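Local coordinates for proto-oncogene tyrosine-protein kinase receptor Ret (Danio rerio, PDB 7AMK) that serves as a receptor tyrosine kinase whose extracellular cadherin-like domains probably help recognise GDNF together with its co-receptor GFR alpha 1, at residues I26-F31 against G147-L152; L129-K134 against I166-V171; P138-N143 against A191-E196; V200-I205 against S221-I226. The protein carries 4 engineered substitutions. All blocks are in the same frame, centred on the assembly; numbering follows the deposited sequence.

How the interactions relate
All four contacts lie toward the N-terminal end of the chain; interactions 3 and 4 lie in the second cadherin-like domain, interaction 2 joins helix 126-130 to its sheet, and interaction 1 fastens the first domain to it. Interactions 2 and 4 share that sheet, strand 165-170 lying beside strand 200-210, with centres about 14 Å apart. Strand 139-141 of interaction 3 pairs with the other hairpin strand of interaction 4, about 12 Å away between centres. Interaction 1 sits about 13 Å from interaction 3, centre to centre, and meets it where Leu149 CD1 lies 3.5 Å from Ile140 CG2. Interaction 3 supplies ligands to two calcium ions; the side chain of Ile226 in interaction 4 is about 8 Å from a calcium ion.

Interaction 1: residues I26-F31 against G147-L152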
loop_
_atom_site.group_PDB
_atom_site.type_symbol
_atom_site.label_atom_id
_atom_site.label_comp_id
_atom_site.label_asym_id
_atom_site.label_seq_id
_atom_site.Cartn_x
_atom_site.Cartn_y
_atom_site.Cartn_z
ATOM N N ILE A 26 14.021 32.034 40.630
ATOM C CA ILE A 26 15.161 31.125 40.534
ATOM C C ILE A 26 15.646 31.045 39.092
ATOM O O ILE A 26 14.840 30.896 38.162
ATOM C CB ILE A 26 14.817 29.717 41.042
ATOM C CG1 ILE A 26 14.338 29.781 42.484
ATOM C CG2 ILE A 26 16.034 28.776 40.879
ATOM C CD1 ILE A 26 15.443 30.054 43.453
ATOM N N SER A 27 16.963 31.109 38.907
ATOM C CA SER A 27 17.568 30.832 37.611
ATOM C C SER A 27 18.586 29.720 37.785
ATOM O O SER A 27 19.397 29.762 38.711
ATOM C CB SER A 27 18.255 32.074 37.027
ATOM O OG SER A 27 18.704 31.863 35.692
ATOM N N MET A 28 18.545 28.721 36.922
ATOM C CA MET A 28 19.504 27.634 37.019
ATOM C C MET A 28 20.645 27.813 36.026
ATOM O O MET A 28 20.430 28.211 34.875
ATOM C CB MET A 28 18.806 26.305 36.828
ATOM C CG MET A 28 17.889 26.073 38.017
ATOM S SD MET A 28 17.622 24.373 38.284
ATOM C CE MET A 28 19.233 23.848 38.880
ATOM N N ARG A 29 21.861 27.561 36.501
ATOM C CA ARG A 29 23.052 27.702 35.676
ATOM C C ARG A 29 23.198 26.518 34.735
ATOM O O ARG A 29 23.064 25.357 35.137
ATOM C CB ARG A 29 24.296 27.820 36.552
ATOM C CG ARG A 29 24.279 29.027 37.469
ATOM C CD ARG A 29 25.126 28.781 38.704
ATOM N NE ARG A 29 25.754 29.987 39.240
ATOM C CZ ARG A 29 25.219 30.782 40.160
ATOM N NH1 ARG A 29 23.994 30.578 40.628
ATOM N NH2 ARG A 29 25.933 31.806 40.627
ATOM N N GLU A 30 23.465 26.819 33.476
ATOM C CA GLU A 30 23.787 25.784 32.515
ATOM C C GLU A 30 25.280 25.493 32.435
ATOM O O GLU A 30 25.678 24.580 31.707
ATOM C CB GLU A 30 23.229 26.171 31.153
ATOM C CG GLU A 30 21.718 25.958 31.094
ATOM C CD GLU A 30 21.111 26.557 29.864
ATOM O OE1 GLU A 30 21.350 27.756 29.632
ATOM O OE2 GLU A 30 20.412 25.837 29.122
ATOM N N PHE A 31 26.103 26.232 33.175
ATOM C CA PHE A 31 27.547 26.028 33.237
ATOM C C PHE A 31 28.022 26.604 34.564
ATOM O O PHE A 31 27.395 27.529 35.095
ATOM C CB PHE A 31 28.296 26.666 32.039
ATOM C CG PHE A 31 28.690 28.101 32.246
ATOM N N GLY A 147 21.592 22.456 41.350
ATOM C CA GLY A 147 21.312 23.841 41.700
ATOM C C GLY A 147 19.995 23.978 42.422
ATOM O O GLY A 147 19.175 23.053 42.468
ATOM N N ALA A 148 19.816 25.154 43.012
ATOM C CA ALA A 148 18.555 25.442 43.664
ATOM C C ALA A 148 17.461 25.455 42.622
ATOM O O ALA A 148 17.674 25.807 41.461
ATOM C CB ALA A 148 18.594 26.780 44.400
ATOM N N LEU A 149 16.300 25.071 43.045
ATOM C CA LEU A 149 15.185 24.872 42.150
ATOM C C LEU A 149 13.972 25.693 42.541
ATOM O O LEU A 149 13.282 26.217 41.669
ATOM C CB LEU A 149 14.833 23.390 42.151
ATOM C CG LEU A 149 13.726 22.900 41.264
ATOM C CD1 LEU A 149 14.235 23.061 39.854
ATOM C CD2 LEU A 149 13.513 21.440 41.605
ATOM N N ARG A 150 13.681 25.799 43.832
ATOM C CA ARG A 150 12.501 26.521 44.275
ATOM C C ARG A 150 12.754 27.000 45.695
ATOM O O ARG A 150 13.228 26.227 46.530
ATOM C CB ARG A 150 11.231 25.647 44.198
ATOM C CG ARG A 150 9.985 26.248 44.926
ATOM C CD ARG A 150 8.694 25.478 44.619
ATOM N NE ARG A 150 8.559 25.493 43.160
ATOM C CZ ARG A 150 7.471 25.193 42.464
ATOM N NH1 ARG A 150 6.355 24.783 43.059
ATOM N NH2 ARG A 150 7.508 25.310 41.136
ATOM N N GLN A 151 12.463 28.279 45.943
ATOM C CA GLN A 151 12.433 28.832 47.296
ATOM C C GLN A 151 11.144 28.371 47.957
ATOM O O GLN A 151 10.049 28.670 47.462
ATOM C CB GLN A 151 12.509 30.362 47.263
ATOM C CG GLN A 151 12.338 31.114 48.634
ATOM C CD GLN A 151 13.205 30.562 49.777
ATOM O OE1 GLN A 151 12.684 30.023 50.729
ATOM N NE2 GLN A 151 14.518 30.691 49.668
ATOM N N LEU A 152 11.271 27.651 49.073
ATOM C CA LEU A 152 10.123 27.056 49.748
ATOM C C LEU A 152 9.439 27.978 50.766
ATOM O O LEU A 152 8.246 27.803 51.026
ATOM C CB LEU A 152 10.554 25.748 50.439
ATOM C CG LEU A 152 10.821 24.585 49.480
ATOM C CD1 LEU A 152 11.174 23.292 50.216
ATOM C CD2 LEU A 152 9.615 24.384 48.567
HETATM O O HOH W 1 19.795 27.808 40.712
#
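Two cadherin-like domains meet where Ile26 and Met28, in a loop of the first, pack on strand 147-151 of the second. Ile26 lies over the backbone: its CG2 rests 3.4 Å from Ala148 O, while CG1 reaches Leu149 O at 3.8 Å and also touches Arg150 CA and Gln151 N. CG1, beside its own backbone N (chi1 -58°), is thereby turned to the Leu149 carbonyl, and CG2 to that of Ala148. Met28 comes in from the Gly147 end. Its chain bends at chi3 (70°), bringing the methyl CE to 3.5 Å from Gly147 CA, a place that a side chain on Gly147 would invade. The sulfur SD meets Leu149 CD1 at 4.0 Å, the two side chains crossing at a slant. Strand 147-151 is an edge strand of a three-stranded antiparallel sheet, and Leu149 and Arg150 form a classic beta bulge opposite Leu187. The polar link between the segments is a water that donates to Ser27 O at 2.8 Å and to Ala148 O at 3.0 Å, so the latter carbonyl has water as well as aliphatic carbon against it. Beyond the pair, Met28 and Leu149 both touch Ile140. Arg150 turns elsewhere, its NH1 bonded to Ser136 O.

Interaction 2: residues L129-K134 against I166-V171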
loop_
_atom_site.group_PDB
_atom_site.type_symbol
_atom_site.label_atom_id
_atom_site.label_comp_id
_atom_site.label_asym_id
_atom_site.label_seq_id
_atom_site.Cartn_x
_atom_site.Cartn_y
_atom_site.Cartn_z
ATOM N N LEU A 129 0.341 28.741 55.385
ATOM C CA LEU A 129 1.619 29.324 55.780
ATOM C C LEU A 129 2.785 28.576 55.146
ATOM O O LEU A 129 3.777 29.187 54.724
ATOM C CB LEU A 129 1.753 29.309 57.302
ATOM C CG LEU A 129 3.145 29.651 57.858
ATOM C CD1 LEU A 129 3.585 31.093 57.511
ATOM C CD2 LEU A 129 3.200 29.427 59.362
ATOM N N CYS A 130 2.668 27.255 55.069
ATOM C CA CYS A 130 3.690 26.346 54.584
ATOM C C CYS A 130 3.810 26.321 53.058
ATOM O O CYS A 130 4.922 26.387 52.521
ATOM C CB CYS A 130 3.374 24.946 55.116
ATOM S SG CYS A 130 3.968 24.723 56.814
ATOM N N PHE A 131 2.686 26.198 52.350
ATOM C CA PHE A 131 2.717 25.887 50.928
ATOM C C PHE A 131 1.708 26.726 50.167
ATOM O O PHE A 131 0.569 26.888 50.615
ATOM C CB PHE A 131 2.413 24.410 50.650
ATOM C CG PHE A 131 3.399 23.453 51.241
ATOM C CD1 PHE A 131 4.649 23.259 50.656
ATOM C CD2 PHE A 131 3.061 22.695 52.348
ATOM C CE1 PHE A 131 5.541 22.347 51.197
ATOM C CE2 PHE A 131 3.960 21.772 52.885
ATOM C CZ PHE A 131 5.204 21.610 52.311
ATOM N N PRO A 132 2.089 27.232 48.993
ATOM C CA PRO A 132 1.118 27.916 48.130
ATOM C C PRO A 132 -0.116 27.064 47.894
ATOM O O PRO A 132 -0.091 25.834 47.963
ATOM C CB PRO A 132 1.887 28.134 46.830
ATOM C CG PRO A 132 3.339 28.121 47.244
ATOM C CD PRO A 132 3.439 27.189 48.410
ATOM N N GLU A 133 -1.215 27.750 47.603
ATOM C CA GLU A 133 -2.489 27.071 47.416
ATOM C C GLU A 133 -2.386 25.990 46.344
ATOM O O GLU A 133 -2.689 24.815 46.593
ATOM C CB GLU A 133 -3.556 28.104 47.074
ATOM C CG GLU A 133 -3.720 29.153 48.160
ATOM C CD GLU A 133 -2.660 30.235 48.113
ATOM O OE1 GLU A 133 -2.079 30.449 47.023
ATOM O OE2 GLU A 133 -2.413 30.873 49.164
ATOM N N LYS A 134 -1.941 26.372 45.147
ATOM C CA LYS A 134 -1.733 25.460 44.029
ATOM C C LYS A 134 -0.253 25.474 43.682
ATOM O O LYS A 134 0.288 26.522 43.312
ATOM C CB LYS A 134 -2.573 25.876 42.819
ATOM N N ILE A 166 10.101 27.845 60.903
ATOM C CA ILE A 166 9.644 27.055 59.766
ATOM C C ILE A 166 10.855 26.430 59.104
ATOM O O ILE A 166 11.768 27.149 58.688
ATOM C CB ILE A 166 8.877 27.904 58.739
ATOM C CG1 ILE A 166 7.727 28.660 59.384
ATOM C CG2 ILE A 166 8.335 27.022 57.621
ATOM C CD1 ILE A 166 6.820 29.366 58.375
ATOM N N SER A 167 10.869 25.108 58.988
ATOM C CA SER A 167 11.908 24.456 58.206
ATOM C C SER A 167 11.262 23.477 57.226
ATOM O O SER A 167 10.132 23.034 57.429
ATOM C CB SER A 167 12.936 23.780 59.133
ATOM O OG SER A 167 12.370 22.758 59.929
ATOM N N TYR A 168 11.968 23.163 56.143
ATOM C CA TYR A 168 11.453 22.264 55.115
ATOM C C TYR A 168 12.413 21.099 54.918
ATOM O O TYR A 168 13.611 21.217 55.185
ATOM C CB TYR A 168 11.258 22.992 53.771
ATOM C CG TYR A 168 10.183 24.027 53.807
ATOM C CD1 TYR A 168 10.456 25.327 54.213
ATOM C CD2 TYR A 168 8.867 23.713 53.461
ATOM C CE1 TYR A 168 9.464 26.293 54.255
ATOM C CE2 TYR A 168 7.884 24.644 53.519
ATOM C CZ TYR A 168 8.182 25.943 53.924
ATOM O OH TYR A 168 7.182 26.889 53.969
ATOM N N GLY A 169 11.876 19.961 54.473
ATOM C CA GLY A 169 12.706 18.838 54.076
ATOM C C GLY A 169 12.102 18.041 52.940
ATOM O O GLY A 169 10.886 18.048 52.734
ATOM N N VAL A 170 12.954 17.365 52.182
ATOM C CA VAL A 170 12.490 16.350 51.240
ATOM C C VAL A 170 12.366 15.034 51.983
ATOM O O VAL A 170 13.342 14.546 52.566
ATOM C CB VAL A 170 13.424 16.187 50.033
ATOM C CG1 VAL A 170 12.952 14.995 49.195
ATOM C CG2 VAL A 170 13.399 17.412 49.171
ATOM N N VAL A 171 11.168 14.457 51.951
ATOM C CA VAL A 171 10.933 13.149 52.543
ATOM C C VAL A 171 11.432 12.101 51.557
ATOM O O VAL A 171 10.852 11.924 50.477
ATOM C CB VAL A 171 9.458 12.937 52.882
ATOM C CG1 VAL A 171 9.146 11.483 52.900
ATOM C CG2 VAL A 171 9.158 13.540 54.240
HETATM O O HOH W 2 6.447 29.656 54.548
#
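Tyr168 OH is gripped twice at the end of helix 126-130: it donates to Cys130 O at 2.7 Å and accepts a hydrogen bond from a water at 2.9 Å. The first bond lies in the carbonyl plane on a lone pair, the C=O...OH angle being 122°. The same water donates its other hydrogen bond to Leu129 O at 2.7 Å, so one phenol serves two successive carbonyls at the helix end, one directly and one through water. Cys130 O itself lies at the edge of the tyrosine ring, near its plane. Beside it, the ring edge of Tyr168 is turned toward the face of Phe131 in an offset edge-to-face pair, with planes 72° apart and CE2 4.0 Å from Phe131 CE1. Phe131 is the first residue to leave helical geometry, so the pair forms just where the chain turns out of the helix. Replacing Tyr168 by a phenylalanine would probably leave Cys130 O without its donor and the water without one of its two acceptors. Farther along, Ile166 CD1 sits against the forked end of Leu129, 3.7 Å from CG and nearly equidistant from both methyls; an extended chi2 (-172°) carries it there. Around this contact, the disulfide from Cys130 to Cys207 ties the helix end to strand 200-210, Phe131 packs on Ile205 and Val218 of the hairpin strands, and helix 155-160 brings His157 against Leu129 and Met158 against Ile166.

Interaction 3: residues P138-N143 against A191-E196. With CA (calcium ion), chain L; CA (calcium ion), chain M.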
loop_
_atom_site.group_PDB
_atom_site.type_symbol
_atom_site.label_atom_id
_atom_site.label_comp_id
_atom_site.label_asym_id
_atom_site.label_seq_id
_atom_site.Cartn_x
_atom_site.Cartn_y
_atom_site.Cartn_z
ATOM N N PRO A 138 7.994 22.102 38.994
ATOM C CA PRO A 138 9.154 22.629 38.268
ATOM C C PRO A 138 9.608 21.641 37.198
ATOM O O PRO A 138 9.131 20.507 37.099
ATOM C CB PRO A 138 10.201 22.841 39.375
ATOM C CG PRO A 138 9.783 21.937 40.485
ATOM C CD PRO A 138 8.288 21.801 40.401
ATOM N N HIS A 139 10.507 22.110 36.345
ATOM C CA HIS A 139 11.092 21.241 35.345
ATOM C C HIS A 139 12.562 21.556 35.276
ATOM O O HIS A 139 12.953 22.706 35.465
ATOM C CB HIS A 139 10.452 21.418 33.960
ATOM C CG HIS A 139 10.499 22.827 33.447
ATOM N ND1 HIS A 139 11.623 23.372 32.859
ATOM C CD2 HIS A 139 9.561 23.809 33.446
ATOM C CE1 HIS A 139 11.374 24.625 32.512
ATOM N NE2 HIS A 139 10.132 24.915 32.860
ATOM N N ILE A 140 13.373 20.530 35.053
ATOM C CA ILE A 140 14.775 20.721 34.731
ATOM C C ILE A 140 15.080 19.853 33.515
ATOM O O ILE A 140 14.329 18.941 33.170
ATOM C CB ILE A 140 15.692 20.361 35.911
ATOM C CG1 ILE A 140 15.349 18.953 36.391
ATOM C CG2 ILE A 140 15.472 21.286 37.064
ATOM C CD1 ILE A 140 16.274 18.441 37.455
ATOM N N THR A 141 16.201 20.134 32.875
ATOM C CA THR A 141 16.641 19.314 31.762
ATOM C C THR A 141 17.679 18.318 32.260
ATOM O O THR A 141 18.423 18.597 33.199
ATOM C CB THR A 141 17.208 20.170 30.630
ATOM O OG1 THR A 141 16.211 21.104 30.219
ATOM C CG2 THR A 141 17.601 19.295 29.406
ATOM N N GLU A 142 17.692 17.138 31.640
ATOM C CA GLU A 142 18.676 16.118 31.987
ATOM C C GLU A 142 20.096 16.642 31.723
ATOM O O GLU A 142 20.302 17.642 31.027
ATOM C CB GLU A 142 18.385 14.837 31.192
ATOM C CG GLU A 142 18.526 15.010 29.692
ATOM C CD GLU A 142 18.582 13.704 28.923
ATOM O OE1 GLU A 142 18.821 12.630 29.517
ATOM O OE2 GLU A 142 18.374 13.773 27.700
ATOM N N ASN A 143 21.080 15.982 32.335
ATOM C CA ASN A 143 22.518 16.244 32.078
ATOM C C ASN A 143 22.920 17.690 32.381
ATOM O O ASN A 143 23.705 18.297 31.648
ATOM C CB ASN A 143 22.911 15.914 30.636
ATOM C CG ASN A 143 22.546 14.510 30.233
ATOM O OD1 ASN A 143 22.542 13.597 31.051
ATOM N ND2 ASN A 143 22.224 14.329 28.956
ATOM N N ALA A 191 22.114 16.327 41.826
ATOM C CA ALA A 191 22.923 15.653 40.818
ATOM C C ALA A 191 22.329 15.874 39.427
ATOM O O ALA A 191 21.191 16.326 39.275
ATOM C CB ALA A 191 23.022 14.155 41.116
ATOM N N GLN A 192 23.127 15.565 38.403
ATOM C CA GLN A 192 22.585 15.461 37.056
ATOM C C GLN A 192 21.661 14.256 36.989
ATOM O O GLN A 192 21.914 13.219 37.618
ATOM C CB GLN A 192 23.699 15.328 36.009
ATOM C CG GLN A 192 24.701 16.495 35.948
ATOM C CD GLN A 192 25.592 16.445 34.708
ATOM O OE1 GLN A 192 25.695 15.414 34.043
ATOM N NE2 GLN A 192 26.232 17.569 34.391
ATOM N N VAL A 193 20.593 14.381 36.213
ATOM C CA VAL A 193 19.628 13.304 36.063
ATOM C C VAL A 193 19.607 12.854 34.597
ATOM O O VAL A 193 20.231 13.465 33.726
ATOM C CB VAL A 193 18.235 13.729 36.568
ATOM C CG1 VAL A 193 18.381 14.175 38.001
ATOM C CG2 VAL A 193 17.655 14.892 35.708
ATOM N N ASP A 194 18.907 11.749 34.343
ATOM C CA ASP A 194 18.886 11.088 33.040
ATOM C C ASP A 194 17.431 10.906 32.647
ATOM O O ASP A 194 16.702 10.107 33.257
ATOM C CB ASP A 194 19.654 9.755 33.088
ATOM C CG ASP A 194 19.655 8.992 31.735
ATOM O OD1 ASP A 194 19.242 9.554 30.699
ATOM O OD2 ASP A 194 20.059 7.808 31.716
ATOM N N ARG A 195 16.985 11.683 31.658
ATOM C CA ARG A 195 15.601 11.583 31.220
ATOM C C ARG A 195 15.274 10.139 30.834
ATOM O O ARG A 195 14.165 9.656 31.086
ATOM C CB ARG A 195 15.352 12.546 30.056
ATOM C CG ARG A 195 13.868 12.804 29.723
ATOM C CD ARG A 195 13.148 11.614 29.083
ATOM N NE ARG A 195 13.786 11.177 27.849
ATOM C CZ ARG A 195 13.305 10.272 27.000
ATOM N NH1 ARG A 195 12.134 9.686 27.184
ATOM N NH2 ARG A 195 14.026 9.943 25.935
ATOM N N GLU A 196 16.243 9.422 30.260
ATOM C CA GLU A 196 16.020 8.044 29.834
ATOM C C GLU A 196 15.871 7.082 31.006
ATOM O O GLU A 196 15.355 5.977 30.830
ATOM C CB GLU A 196 17.159 7.565 28.923
ATOM C CG GLU A 196 16.996 7.943 27.437
ATOM C CD GLU A 196 17.339 9.418 27.126
ATOM O OE1 GLU A 196 18.271 9.965 27.761
ATOM O OE2 GLU A 196 16.686 10.018 26.235
HETATM CA CA CA L . 20.038 10.793 28.957
HETATM CA CA CA M . 17.980 12.214 25.945
HETATM O O HOH W 3 20.143 17.187 34.963
HETATM O O HOH W 4 21.221 8.920 28.207
HETATM O O HOH W 5 21.622 11.489 30.513
#
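Residues 140-143 run nearly at right angles (89°) to residues 192-196, and Asn143 N donates to Val193 O at 3.0 Å where the two segments cross. This is the calcium-binding junction of a cadherin domain, with Asp194, Arg195 and Glu196 supplying the family's DRE motif. Glu142 CG lies between its backbone N and carbonyl carbon (chi1 64°), and the chain then runs extended, taking the carboxylate to two calcium ions: OE1 binds the ion of chain L at 2.3 Å and OE2 the ion of chain M at 2.4 Å. Glu196 spans the same pair, OE1 on the first and OE2, at 2.6 Å, on the second. Asp194 OD1 and two waters also bind the first ion, whose site includes Asp231; Asp228, Glu229 and Asp265 help complete the second. Arg195 N reaches Glu142 OE1 at 3.0 Å from above the carboxylate plane, and Arg195 NH2 makes a salt bridge with Glu196 OE2, probably offsetting some negative charge. Away from the metals, the Ile140 and Val193 side chains cross at about a right angle, CD1 of Ile140 lying 4.2 Å from CG2 of Val193. Besides its metal bond, Asp194 OD1 accepts from Glu196 N at 3.0 Å, closing an Asx turn.

Interaction 4: residues V200-I205 against S221-I226; sequences VYHLDI and SLHVNI
The Tyr201 ring has Ile226 at its edge, CG1 lying in the ring plane and CD1 3.8 Å from Tyr201 CD1, while Phe178 outside the hairpin joins it edge-to-face. On the other side of the sheet, one face of the His202 ring has Val200 CG1 4.1 Å above its plane, offset toward the rim. The same methyl stands 3.5 Å from His223 ND1, and Asn225 CG lies in plane at the edge of the His223 ring. The two histidine rings lie obliquely, 66° apart. His223 swings its ring between backbone N and carbonyl carbon (chi1 69°), which sets it beside Val200. Beneath the side chains runs a regular antiparallel hairpin: Tyr201 N bonds Val224 O at 2.9 Å. Leu203 N donates to Leu222 O at 2.6 Å, and Leu222 N returns a bond to Leu203 O. Leu203 CD1 meets Val224 CG2 at 3.7 Å. An alanine in place of Tyr201 would probably leave a gap beside Ile226 and Phe178. Chemically the hairpin is two-sided: Leu203 and Val224 pack on Phe178, and Val224 also on Ile140, whereas the opposite face is mostly polar, with His202, His223, Asp204, Ser221 and Asn225 beside Val200, which with Asn225 packs on Val369 of the second subunit.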
loop_
_atom_site.group_PDB
_atom_site.type_symbol
_atom_site.label_atom_id
_atom_site.label_comp_id
_atom_site.label_asym_id
_atom_site.label_seq_id
_atom_site.Cartn_x
_atom_site.Cartn_y
_atom_site.Cartn_z
ATOM N N VAL A 200 9.955 11.829 35.375
ATOM C CA VAL A 200 9.171 12.542 36.387
ATOM C C VAL A 200 9.641 12.079 37.758
ATOM O O VAL A 200 9.629 10.878 38.047
ATOM C CB VAL A 200 7.656 12.271 36.269
ATOM C CG1 VAL A 200 6.923 12.992 37.402
ATOM C CG2 VAL A 200 7.072 12.685 34.919
ATOM N N TYR A 201 10.042 13.003 38.611
ATOM C CA TYR A 201 10.346 12.642 39.987
ATOM C C TYR A 201 9.195 13.073 40.884
ATOM O O TYR A 201 8.802 14.240 40.881
ATOM C CB TYR A 201 11.653 13.265 40.445
ATOM C CG TYR A 201 12.883 12.550 39.954
ATOM C CD1 TYR A 201 13.438 12.844 38.714
ATOM C CD2 TYR A 201 13.499 11.589 40.744
ATOM C CE1 TYR A 201 14.532 12.194 38.273
ATOM C CE2 TYR A 201 14.609 10.949 40.326
ATOM C CZ TYR A 201 15.135 11.247 39.087
ATOM O OH TYR A 201 16.287 10.604 38.692
ATOM N N HIS A 202 8.656 12.126 41.634
ATOM C CA HIS A 202 7.632 12.405 42.627
ATOM C C HIS A 202 8.297 12.741 43.950
ATOM O O HIS A 202 9.164 12.000 44.427
ATOM C CB HIS A 202 6.694 11.213 42.801
ATOM C CG HIS A 202 5.863 10.920 41.590
ATOM N ND1 HIS A 202 4.778 11.695 41.225
ATOM C CD2 HIS A 202 5.967 9.949 40.648
ATOM C CE1 HIS A 202 4.244 11.205 40.118
ATOM N NE2 HIS A 202 4.944 10.146 39.749
ATOM N N LEU A 203 7.912 13.873 44.515
ATOM C CA LEU A 203 8.503 14.388 45.737
ATOM C C LEU A 203 7.389 14.660 46.734
ATOM O O LEU A 203 6.272 15.043 46.357
ATOM C CB LEU A 203 9.317 15.686 45.485
ATOM C CG LEU A 203 10.513 15.597 44.512
ATOM C CD1 LEU A 203 11.272 16.952 44.356
ATOM C CD2 LEU A 203 11.485 14.525 44.998
ATOM N N ASP A 204 7.691 14.401 48.001
ATOM C CA ASP A 204 6.874 14.834 49.122
ATOM C C ASP A 204 7.713 15.787 49.968
ATOM O O ASP A 204 8.758 15.396 50.499
ATOM C CB ASP A 204 6.376 13.638 49.952
ATOM C CG ASP A 204 4.979 13.882 50.560
ATOM O OD1 ASP A 204 4.289 14.824 50.134
ATOM O OD2 ASP A 204 4.568 13.134 51.473
ATOM N N ILE A 205 7.267 17.053 50.048
ATOM C CA ILE A 205 7.876 18.099 50.868
ATOM C C ILE A 205 7.202 18.109 52.244
ATOM O O ILE A 205 5.974 18.008 52.347
ATOM C CB ILE A 205 7.726 19.466 50.166
ATOM C CG1 ILE A 205 8.321 19.435 48.750
ATOM C CG2 ILE A 205 8.368 20.600 50.970
ATOM C CD1 ILE A 205 9.767 18.921 48.676
ATOM N N SER A 221 2.609 16.952 48.291
ATOM C CA SER A 221 3.087 16.121 47.195
ATOM C C SER A 221 3.315 16.965 45.940
ATOM O O SER A 221 2.421 17.701 45.528
ATOM C CB SER A 221 2.059 15.033 46.903
ATOM O OG SER A 221 2.581 14.084 46.015
ATOM N N LEU A 222 4.502 16.877 45.342
ATOM C CA LEU A 222 4.706 17.495 44.042
ATOM C C LEU A 222 5.628 16.618 43.199
ATOM O O LEU A 222 6.069 15.549 43.625
ATOM C CB LEU A 222 5.237 18.922 44.185
ATOM C CG LEU A 222 6.679 19.100 44.644
ATOM C CD1 LEU A 222 7.174 20.514 44.340
ATOM C CD2 LEU A 222 6.765 18.784 46.135
ATOM N N HIS A 223 5.907 17.063 41.976
ATOM C CA HIS A 223 6.814 16.297 41.136
ATOM C C HIS A 223 7.545 17.227 40.193
ATOM O O HIS A 223 7.058 18.315 39.860
ATOM C CB HIS A 223 6.077 15.205 40.351
ATOM C CG HIS A 223 5.164 15.725 39.290
ATOM N ND1 HIS A 223 5.623 16.143 38.056
ATOM C CD2 HIS A 223 3.820 15.858 39.256
ATOM C CE1 HIS A 223 4.601 16.519 37.312
ATOM N NE2 HIS A 223 3.495 16.363 38.017
ATOM N N VAL A 224 8.725 16.783 39.762
ATOM C CA VAL A 224 9.607 17.557 38.896
ATOM C C VAL A 224 9.632 16.874 37.529
ATOM O O VAL A 224 9.859 15.663 37.441
ATOM C CB VAL A 224 11.025 17.684 39.495
ATOM C CG1 VAL A 224 11.942 18.474 38.561
ATOM C CG2 VAL A 224 11.007 18.294 40.962
ATOM N N ASN A 225 9.372 17.637 36.474
ATOM C CA ASN A 225 9.430 17.088 35.129
ATOM C C ASN A 225 10.865 17.159 34.619
ATOM O O ASN A 225 11.572 18.120 34.904
ATOM C CB ASN A 225 8.498 17.847 34.179
ATOM C CG ASN A 225 7.007 17.699 34.547
ATOM O OD1 ASN A 225 6.433 16.625 34.426
ATOM N ND2 ASN A 225 6.390 18.791 34.972
ATOM N N ILE A 226 11.319 16.106 33.931
ATOM C CA ILE A 226 12.676 16.061 33.378
ATOM C C ILE A 226 12.587 16.213 31.867
ATOM O O ILE A 226 11.988 15.369 31.180
ATOM C CB ILE A 226 13.430 14.771 33.743
ATOM C CG1 ILE A 226 13.409 14.478 35.265
ATOM C CG2 ILE A 226 14.870 14.859 33.220
ATOM C CD1 ILE A 226 14.040 15.550 36.180
#